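Local coordinates for actin-related protein 8 (Homo sapiens, PDB 4FO0) that binds ATP with only weak ATPase activity, does not polymerise, and serves as a proposed core subunit of the INO80 chromatin-remodelling complex, at residues 17-22 and 200-205; 42-47 and 178-183; 46-51 and 148-153. All coordinates share one frame; numbering follows the deposited sequence.

Contact 1 of 3, residues 17-22 and 200-205; sequences IIVIHP and RCILLI
L204 lies against H21 at one end of a parallel strand pair, and I17 meets R200 at the other. Backbone bonds join the two ends in a regular ladder: I18 N to R200 O (2.7 Å), I202 N to I18 O (2.8 Å), I20 N to I202 O (2.8 Å) and L204 N to I20 O (3.0 Å). L204 brings its CD2 methyl over one face of the imidazole, 3.6 Å from the centroid of the H21 ring and 17° off its normal, a CH-pi contact. H21 turns its CG away from the backbone N (chi1 -170°), which lays the ring across the end of the leucine; beyond it, NE2 is hydrogen-bonded to E235. The other leucine methyl, CD1, looks toward V19. I17 uses two branches. Its CG2 packs on CG1 of I202 at 3.6 Å, while CD1 reaches the guanidinium of R200 obliquely, 3.6 Å from NH2. The arginine chain bends at chi3 (-57°) to bring that group round beside the isoleucine, and its charge has a cation-pi partner in W571. I17 and I202 share their face of the sheet with V19, and helix 553-563 packs there through A562. On the other face, I20 CD1 touches SG of C201 at 3.5 Å, and W181 of helix 170-187 covers I20 and L203. Strand 17-21 leads directly into the loop carrying the ATP-binding residues S24 and T25, as in the first phosphate-binding loop of actin. The chemistry is thus graded along the pair: aliphatic through the middle, charged at the R200 end, and polar where H21 comes near the bound magnesium and D252, so the same hydrogen-bonded ladder ties the hydrophobic core to the nucleotide site.

Contact 2 of 3, residues 42-47 and 178-183; sequences HVIARR and EVIWSH
I44 and I180 mark the nearest backbone approach, with their CA atoms 6.8 Å apart, as strand 44-47 passes helix 178-183 at 117°. CD1 of I180 lies 3.8 Å from CB of I44 and also meets the carbonyl group of V43, while its CG2 comes up to the H42 ring. One residue earlier in the helix, CG1 of V179 takes CD1 of I44 at 3.8 Å. CG2 of the same valine touches NH2 of R46 at 3.7 Å; the arginine charge itself is paired with D176. The polar link is W181 NE1 to H42 NE2, 3.1 Å long with an angle of 153° at the hydrogen. CG of H42 stands anti to the backbone N, directing the imidazole to the indole edge; the rings meet rim to rim, planes 52° apart. A leucine in place of H42 would probably leave the buried indole N-H of W181 without its acceptor. The H42 side chain lies about 7 Å from the bound ATP. Helix 170-187 packs on the sheet of the actin fold, touching Y134 and V136 of strand 134-136, while helix 211-225 meets its other flank at E178, W181 and S182.

Contact 3 of 3, residues 46-51 and 148-153; sequences RRHKQQ and CYNIHW
R47 and Y149 face each other as a non-hydrogen-bonded antiparallel pair, the arginine backbone passing over the phenol ring. CA of R47 sits 3.9 Å from the centroid of the Y149 ring in a CH-pi contact, and the side chain, leaving with CG opposite the backbone N (chi1 -166°), runs along the ring toward its hydroxyl. There R47 NE makes a weak bond to Y149 OH, 3.1 Å long but bent to 126° at the hydrogen; the guanidinium plane is turned 64° from the ring. The next pair is the hydrogen-bonded one: R46 N to N150 O at 2.9 Å and N150 N to R46 O at 2.8 Å. As the strand ends, H48 N reaches C148 O at 3.1 Å, and the imidazole of H48 lies flat against the C148-Y149 peptide, with C148 C over its centre. A second shell fixes these groups. P132 O takes the hydroxyl of Y149, and Y56 N holds OD1 of N150. Q53 and L55 pack against H48. The pair joins the far end of strand 38-47 to strand 149-152; strand 134-136 lines the opposite edge of 38-47, and just before it E133 and R47 share a backbone hydrogen bond.

All three contacts reach one mixed sheet of the actin fold. Along the chain, contacts 2 and 3 both lie inside the loop closed by contact 1 and start from the same stretch, 42-51. Strand 38-47 serves both of them, their centres about 12 Å apart; R46 and R47 are common to them, and I44 O probably bonds to H152 N (2.9 Å). Contact 1 is about 17 Å from contact 2, centre to centre, and about 29 Å from contact 3. W181 connects the first two, packing on I20, P22 and L203 while its helix packs on strand 38-47. Contacts 1 and 2 lie near the nucleotide, whereas contact 3 is away from the ATP site, in a more peripheral part of the sheet.

Contact 1 of 3, residues 17-22 and 200-205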
# COMPACT_ATOMS: atom_id res chain seq x y z
N ILE A 17 -8.92 20.40 -11.27
CA ILE A 17 -8.26 19.17 -11.62
C ILE A 17 -8.30 18.20 -10.45
O ILE A 17 -7.77 18.49 -9.37
CB ILE A 17 -6.84 19.45 -12.04
CG1 ILE A 17 -6.87 20.26 -13.35
CG2 ILE A 17 -6.06 18.15 -12.17
CD1 ILE A 17 -5.54 20.79 -13.78
N ILE A 18 -8.98 17.07 -10.64
CA ILE A 18 -9.03 16.02 -9.60
C ILE A 18 -7.88 15.04 -9.75
O ILE A 18 -7.67 14.47 -10.83
CB ILE A 18 -10.32 15.22 -9.65
CG1 ILE A 18 -11.54 16.11 -9.42
CG2 ILE A 18 -10.28 14.15 -8.57
CD1 ILE A 18 -11.54 16.77 -8.09
N VAL A 19 -7.11 14.85 -8.68
CA VAL A 19 -6.00 13.91 -8.71
C VAL A 19 -6.38 12.61 -8.01
O VAL A 19 -6.80 12.61 -6.84
CB VAL A 19 -4.72 14.51 -8.11
CG1 VAL A 19 -3.61 13.48 -8.04
CG2 VAL A 19 -4.29 15.71 -8.93
N ILE A 20 -6.24 11.50 -8.73
CA ILE A 20 -6.71 10.21 -8.23
C ILE A 20 -5.62 9.15 -8.12
O ILE A 20 -5.01 8.74 -9.12
CB ILE A 20 -7.84 9.66 -9.09
CG1 ILE A 20 -8.91 10.73 -9.28
CG2 ILE A 20 -8.42 8.38 -8.47
CD1 ILE A 20 -10.01 10.33 -10.24
N HIS A 21 -5.36 8.72 -6.89
CA HIS A 21 -4.36 7.69 -6.65
C HIS A 21 -5.00 6.50 -5.96
O HIS A 21 -5.14 6.48 -4.74
CB HIS A 21 -3.24 8.22 -5.78
CG HIS A 21 -2.08 7.30 -5.69
ND1 HIS A 21 -1.06 7.46 -4.76
CD2 HIS A 21 -1.76 6.19 -6.40
CE1 HIS A 21 -0.17 6.50 -4.92
NE2 HIS A 21 -0.57 5.71 -5.90
N PRO A 22 -5.38 5.50 -6.75
CA PRO A 22 -5.99 4.26 -6.25
C PRO A 22 -4.94 3.40 -5.54
O PRO A 22 -3.76 3.50 -5.85
CB PRO A 22 -6.45 3.56 -7.52
CG PRO A 22 -6.23 4.55 -8.65
CD PRO A 22 -5.15 5.46 -8.20
N ARG A 200 -11.10 18.25 -14.93
CA ARG A 200 -10.19 17.32 -15.54
C ARG A 200 -9.60 16.43 -14.46
O ARG A 200 -9.68 16.74 -13.26
CB ARG A 200 -9.07 18.05 -16.27
CG ARG A 200 -9.48 18.54 -17.63
CD ARG A 200 -8.40 19.39 -18.24
NE ARG A 200 -8.09 20.52 -17.37
CZ ARG A 200 -7.13 21.40 -17.61
NH1 ARG A 200 -6.39 21.28 -18.70
NH2 ARG A 200 -6.91 22.39 -16.76
N CYS A 201 -8.98 15.34 -14.89
CA CYS A 201 -8.51 14.32 -13.98
C CYS A 201 -7.05 13.90 -14.21
O CYS A 201 -6.62 13.66 -15.34
CB CYS A 201 -9.40 13.09 -14.12
SG CYS A 201 -8.81 11.67 -13.19
N ILE A 202 -6.30 13.81 -13.13
CA ILE A 202 -5.01 13.15 -13.20
C ILE A 202 -5.11 11.79 -12.54
O ILE A 202 -5.35 11.69 -11.33
CB ILE A 202 -3.95 13.96 -12.49
CG1 ILE A 202 -3.90 15.38 -13.09
CG2 ILE A 202 -2.62 13.21 -12.55
CD1 ILE A 202 -2.59 15.74 -13.75
N LEU A 203 -4.94 10.74 -13.33
CA LEU A 203 -4.99 9.37 -12.84
C LEU A 203 -3.59 8.75 -12.69
O LEU A 203 -2.87 8.57 -13.67
CB LEU A 203 -5.82 8.49 -13.77
CG LEU A 203 -5.93 7.00 -13.40
CD1 LEU A 203 -6.53 6.82 -12.00
CD2 LEU A 203 -6.76 6.23 -14.40
N LEU A 204 -3.23 8.41 -11.46
CA LEU A 204 -1.97 7.71 -11.23
C LEU A 204 -2.17 6.22 -11.43
O LEU A 204 -3.17 5.65 -10.98
CB LEU A 204 -1.51 7.93 -9.81
CG LEU A 204 -0.61 9.12 -9.54
CD1 LEU A 204 -1.28 10.41 -9.98
CD2 LEU A 204 -0.28 9.13 -8.06
N ILE A 205 -1.23 5.59 -12.11
CA ILE A 205 -1.31 4.17 -12.37
C ILE A 205 -0.03 3.47 -11.94
O ILE A 205 1.01 4.11 -11.80
CB ILE A 205 -1.58 3.87 -13.85
CG1 ILE A 205 -0.37 4.25 -14.70
CG2 ILE A 205 -2.79 4.62 -14.32
CD1 ILE A 205 -0.52 3.85 -16.13

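Contact 2 of 3, residues 42-47 and 178-183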
# COMPACT_ATOMS: atom_id res chain seq x y z
N HIS A 42 -10.55 1.65 0.17
CA HIS A 42 -10.98 1.44 -1.19
C HIS A 42 -11.78 0.15 -1.29
O HIS A 42 -11.30 -0.88 -1.80
CB HIS A 42 -9.75 1.39 -2.07
CG HIS A 42 -10.05 1.50 -3.52
ND1 HIS A 42 -9.97 0.43 -4.38
CD2 HIS A 42 -10.46 2.56 -4.26
CE1 HIS A 42 -10.31 0.82 -5.59
NE2 HIS A 42 -10.60 2.11 -5.54
N VAL A 43 -13.01 0.20 -0.77
CA VAL A 43 -13.82 -0.98 -0.55
C VAL A 43 -15.30 -0.63 -0.65
O VAL A 43 -15.69 0.53 -0.43
CB VAL A 43 -13.56 -1.57 0.85
CG1 VAL A 43 -13.91 -0.53 1.92
CG2 VAL A 43 -14.34 -2.89 1.07
N ILE A 44 -16.13 -1.62 -0.97
CA ILE A 44 -17.55 -1.38 -1.14
C ILE A 44 -18.35 -2.58 -0.64
O ILE A 44 -17.99 -3.74 -0.88
CB ILE A 44 -17.93 -1.06 -2.61
CG1 ILE A 44 -19.44 -0.90 -2.74
CG2 ILE A 44 -17.49 -2.16 -3.54
CD1 ILE A 44 -19.89 -0.38 -4.08
N ALA A 45 -19.43 -2.30 0.07
CA ALA A 45 -20.37 -3.35 0.48
C ALA A 45 -21.62 -3.27 -0.39
O ALA A 45 -22.21 -2.21 -0.54
CB ALA A 45 -20.73 -3.21 1.95
N ARG A 46 -22.00 -4.40 -0.95
CA ARG A 46 -23.16 -4.46 -1.81
C ARG A 46 -24.18 -5.37 -1.19
O ARG A 46 -23.84 -6.47 -0.74
CB ARG A 46 -22.77 -4.96 -3.19
CG ARG A 46 -22.10 -3.90 -4.05
CD ARG A 46 -22.17 -4.29 -5.50
NE ARG A 46 -21.64 -3.27 -6.39
CZ ARG A 46 -22.29 -2.17 -6.75
NH1 ARG A 46 -23.50 -1.91 -6.28
NH2 ARG A 46 -21.71 -1.31 -7.58
N ARG A 47 -25.43 -4.90 -1.15
CA ARG A 47 -26.52 -5.69 -0.57
C ARG A 47 -26.82 -6.90 -1.42
O ARG A 47 -26.48 -6.94 -2.60
CB ARG A 47 -27.78 -4.85 -0.38
CG ARG A 47 -28.81 -5.51 0.53
CD ARG A 47 -30.07 -4.68 0.69
NE ARG A 47 -30.23 -4.17 2.05
CZ ARG A 47 -30.74 -4.87 3.05
NH1 ARG A 47 -31.14 -6.12 2.86
NH2 ARG A 47 -30.85 -4.32 4.26
N GLU A 178 -16.31 2.84 -10.04
CA GLU A 178 -17.05 4.04 -10.34
C GLU A 178 -17.90 4.48 -9.16
O GLU A 178 -17.92 5.65 -8.79
CB GLU A 178 -17.93 3.87 -11.57
CG GLU A 178 -18.88 5.03 -11.76
CD GLU A 178 -19.48 5.09 -13.14
OE1 GLU A 178 -19.34 4.10 -13.90
OE2 GLU A 178 -20.09 6.13 -13.48
N VAL A 179 -18.60 3.53 -8.56
CA VAL A 179 -19.39 3.86 -7.38
C VAL A 179 -18.50 4.40 -6.25
O VAL A 179 -18.82 5.42 -5.64
CB VAL A 179 -20.22 2.66 -6.91
CG1 VAL A 179 -20.89 2.97 -5.57
CG2 VAL A 179 -21.25 2.31 -7.95
N ILE A 180 -17.39 3.72 -5.98
CA ILE A 180 -16.50 4.18 -4.92
C ILE A 180 -15.92 5.57 -5.23
O ILE A 180 -15.95 6.46 -4.37
CB ILE A 180 -15.36 3.17 -4.66
CG1 ILE A 180 -15.93 1.84 -4.17
CG2 ILE A 180 -14.38 3.72 -3.63
CD1 ILE A 180 -14.86 0.75 -4.06
N TRP A 181 -15.41 5.77 -6.44
CA TRP A 181 -14.83 7.05 -6.80
C TRP A 181 -15.85 8.16 -6.85
O TRP A 181 -15.59 9.27 -6.40
CB TRP A 181 -14.06 6.97 -8.12
CG TRP A 181 -12.86 6.11 -8.01
CD1 TRP A 181 -12.50 5.35 -6.94
CD2 TRP A 181 -11.85 5.89 -9.01
NE1 TRP A 181 -11.34 4.67 -7.20
CE2 TRP A 181 -10.92 4.98 -8.47
CE3 TRP A 181 -11.65 6.37 -10.31
CZ2 TRP A 181 -9.80 4.55 -9.18
CZ3 TRP A 181 -10.54 5.95 -11.01
CH2 TRP A 181 -9.63 5.04 -10.44
N SER A 182 -17.03 7.87 -7.39
CA SER A 182 -18.06 8.89 -7.47
C SER A 182 -18.53 9.32 -6.08
O SER A 182 -18.66 10.51 -5.79
CB SER A 182 -19.22 8.39 -8.31
OG SER A 182 -18.71 7.93 -9.54
N HIS A 183 -18.78 8.34 -5.22
CA HIS A 183 -19.15 8.63 -3.83
C HIS A 183 -18.15 9.56 -3.15
O HIS A 183 -18.53 10.47 -2.41
CB HIS A 183 -19.29 7.32 -3.04
CG HIS A 183 -19.55 7.51 -1.58
ND1 HIS A 183 -20.80 7.80 -1.08
CD2 HIS A 183 -18.71 7.46 -0.52
CE1 HIS A 183 -20.72 7.92 0.24
NE2 HIS A 183 -19.46 7.72 0.60

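Contact 3 of 3, residues 46-51 and 148-153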
# COMPACT_ATOMS: atom_id res chain seq x y z
N ARG A 46 -22.00 -4.40 -0.95
CA ARG A 46 -23.16 -4.46 -1.81
C ARG A 46 -24.18 -5.37 -1.19
O ARG A 46 -23.84 -6.47 -0.74
CB ARG A 46 -22.77 -4.96 -3.19
CG ARG A 46 -22.10 -3.90 -4.05
CD ARG A 46 -22.17 -4.29 -5.50
NE ARG A 46 -21.64 -3.27 -6.39
CZ ARG A 46 -22.29 -2.17 -6.75
NH1 ARG A 46 -23.50 -1.91 -6.28
NH2 ARG A 46 -21.71 -1.31 -7.58
N ARG A 47 -25.43 -4.90 -1.15
CA ARG A 47 -26.52 -5.69 -0.57
C ARG A 47 -26.82 -6.90 -1.42
O ARG A 47 -26.48 -6.94 -2.60
CB ARG A 47 -27.78 -4.85 -0.38
CG ARG A 47 -28.81 -5.51 0.53
CD ARG A 47 -30.07 -4.68 0.69
NE ARG A 47 -30.23 -4.17 2.05
CZ ARG A 47 -30.74 -4.87 3.05
NH1 ARG A 47 -31.14 -6.12 2.86
NH2 ARG A 47 -30.85 -4.32 4.26
N HIS A 48 -27.45 -7.89 -0.81
CA HIS A 48 -28.01 -9.00 -1.56
C HIS A 48 -29.31 -8.55 -2.19
O HIS A 48 -29.95 -7.62 -1.69
CB HIS A 48 -28.28 -10.18 -0.65
CG HIS A 48 -27.04 -10.85 -0.15
ND1 HIS A 48 -25.78 -10.41 -0.51
CD2 HIS A 48 -26.86 -11.91 0.66
CE1 HIS A 48 -24.88 -11.19 0.07
NE2 HIS A 48 -25.51 -12.11 0.78
N LYS A 49 -29.71 -9.19 -3.28
CA LYS A 49 -30.98 -8.86 -3.91
C LYS A 49 -32.05 -9.86 -3.46
O LYS A 49 -33.24 -9.65 -3.70
CB LYS A 49 -30.86 -8.83 -5.43
CG LYS A 49 -29.54 -8.28 -5.95
CD LYS A 49 -28.40 -9.28 -5.74
CE LYS A 49 -27.64 -9.54 -7.04
NZ LYS A 49 -27.06 -8.29 -7.64
N GLN A 50 -31.61 -10.93 -2.80
CA GLN A 50 -32.51 -11.97 -2.28
C GLN A 50 -32.09 -12.45 -0.90
O GLN A 50 -30.96 -12.23 -0.46
CB GLN A 50 -32.50 -13.19 -3.20
CG GLN A 50 -33.18 -13.01 -4.53
CD GLN A 50 -32.98 -14.21 -5.44
OE1 GLN A 50 -32.28 -14.13 -6.45
NE2 GLN A 50 -33.58 -15.34 -5.07
N GLN A 51 -33.01 -13.15 -0.24
CA GLN A 51 -32.71 -13.85 1.00
C GLN A 51 -31.89 -15.11 0.71
O GLN A 51 -31.99 -15.70 -0.37
CB GLN A 51 -34.01 -14.25 1.73
CG GLN A 51 -34.76 -13.10 2.40
CD GLN A 51 -35.64 -12.32 1.44
OE1 GLN A 51 -35.29 -12.10 0.27
NE2 GLN A 51 -36.80 -11.88 1.92
N CYS A 148 -26.62 -8.78 5.27
CA CYS A 148 -26.69 -9.37 3.95
C CYS A 148 -25.97 -8.47 2.97
O CYS A 148 -26.58 -7.82 2.12
CB CYS A 148 -28.15 -9.59 3.53
SG CYS A 148 -29.23 -8.13 3.84
N TYR A 149 -24.65 -8.40 3.12
CA TYR A 149 -23.84 -7.61 2.21
C TYR A 149 -22.60 -8.38 1.84
O TYR A 149 -21.97 -9.02 2.69
CB TYR A 149 -23.46 -6.27 2.85
CG TYR A 149 -24.61 -5.28 2.91
CD1 TYR A 149 -25.62 -5.41 3.86
CD2 TYR A 149 -24.68 -4.21 2.02
CE1 TYR A 149 -26.66 -4.51 3.92
CE2 TYR A 149 -25.73 -3.30 2.08
CZ TYR A 149 -26.72 -3.46 3.03
OH TYR A 149 -27.76 -2.56 3.09
N ASN A 150 -22.27 -8.37 0.55
CA ASN A 150 -20.97 -8.87 0.11
C ASN A 150 -19.95 -7.74 0.16
O ASN A 150 -20.28 -6.58 -0.13
CB ASN A 150 -21.03 -9.45 -1.30
CG ASN A 150 -21.93 -10.66 -1.39
OD1 ASN A 150 -22.07 -11.42 -0.43
ND2 ASN A 150 -22.54 -10.85 -2.55
N ILE A 151 -18.73 -8.08 0.56
CA ILE A 151 -17.66 -7.09 0.66
C ILE A 151 -16.69 -7.24 -0.49
O ILE A 151 -16.18 -8.34 -0.74
CB ILE A 151 -16.91 -7.24 1.98
CG1 ILE A 151 -17.89 -7.15 3.15
CG2 ILE A 151 -15.80 -6.19 2.09
CD1 ILE A 151 -18.59 -5.83 3.26
N HIS A 152 -16.44 -6.14 -1.19
CA HIS A 152 -15.56 -6.14 -2.36
C HIS A 152 -14.45 -5.10 -2.27
O HIS A 152 -14.70 -3.90 -2.04
CB HIS A 152 -16.36 -5.95 -3.66
CG HIS A 152 -17.37 -7.03 -3.91
ND1 HIS A 152 -18.72 -6.84 -3.73
CD2 HIS A 152 -17.22 -8.32 -4.29
CE1 HIS A 152 -19.36 -7.96 -4.00
NE2 HIS A 152 -18.47 -8.87 -4.34
N TRP A 153 -13.22 -5.57 -2.43
CA TRP A 153 -12.07 -4.72 -2.63
C TRP A 153 -11.71 -4.80 -4.11
O TRP A 153 -11.15 -5.79 -4.54
CB TRP A 153 -10.90 -5.23 -1.81
CG TRP A 153 -11.10 -5.20 -0.34
CD1 TRP A 153 -11.61 -6.21 0.43
CD2 TRP A 153 -10.76 -4.14 0.56
NE1 TRP A 153 -11.62 -5.83 1.76
CE2 TRP A 153 -11.10 -4.56 1.87
CE3 TRP A 153 -10.20 -2.86 0.40
CZ2 TRP A 153 -10.90 -3.76 3.00
CZ3 TRP A 153 -10.00 -2.06 1.52
CH2 TRP A 153 -10.35 -2.52 2.80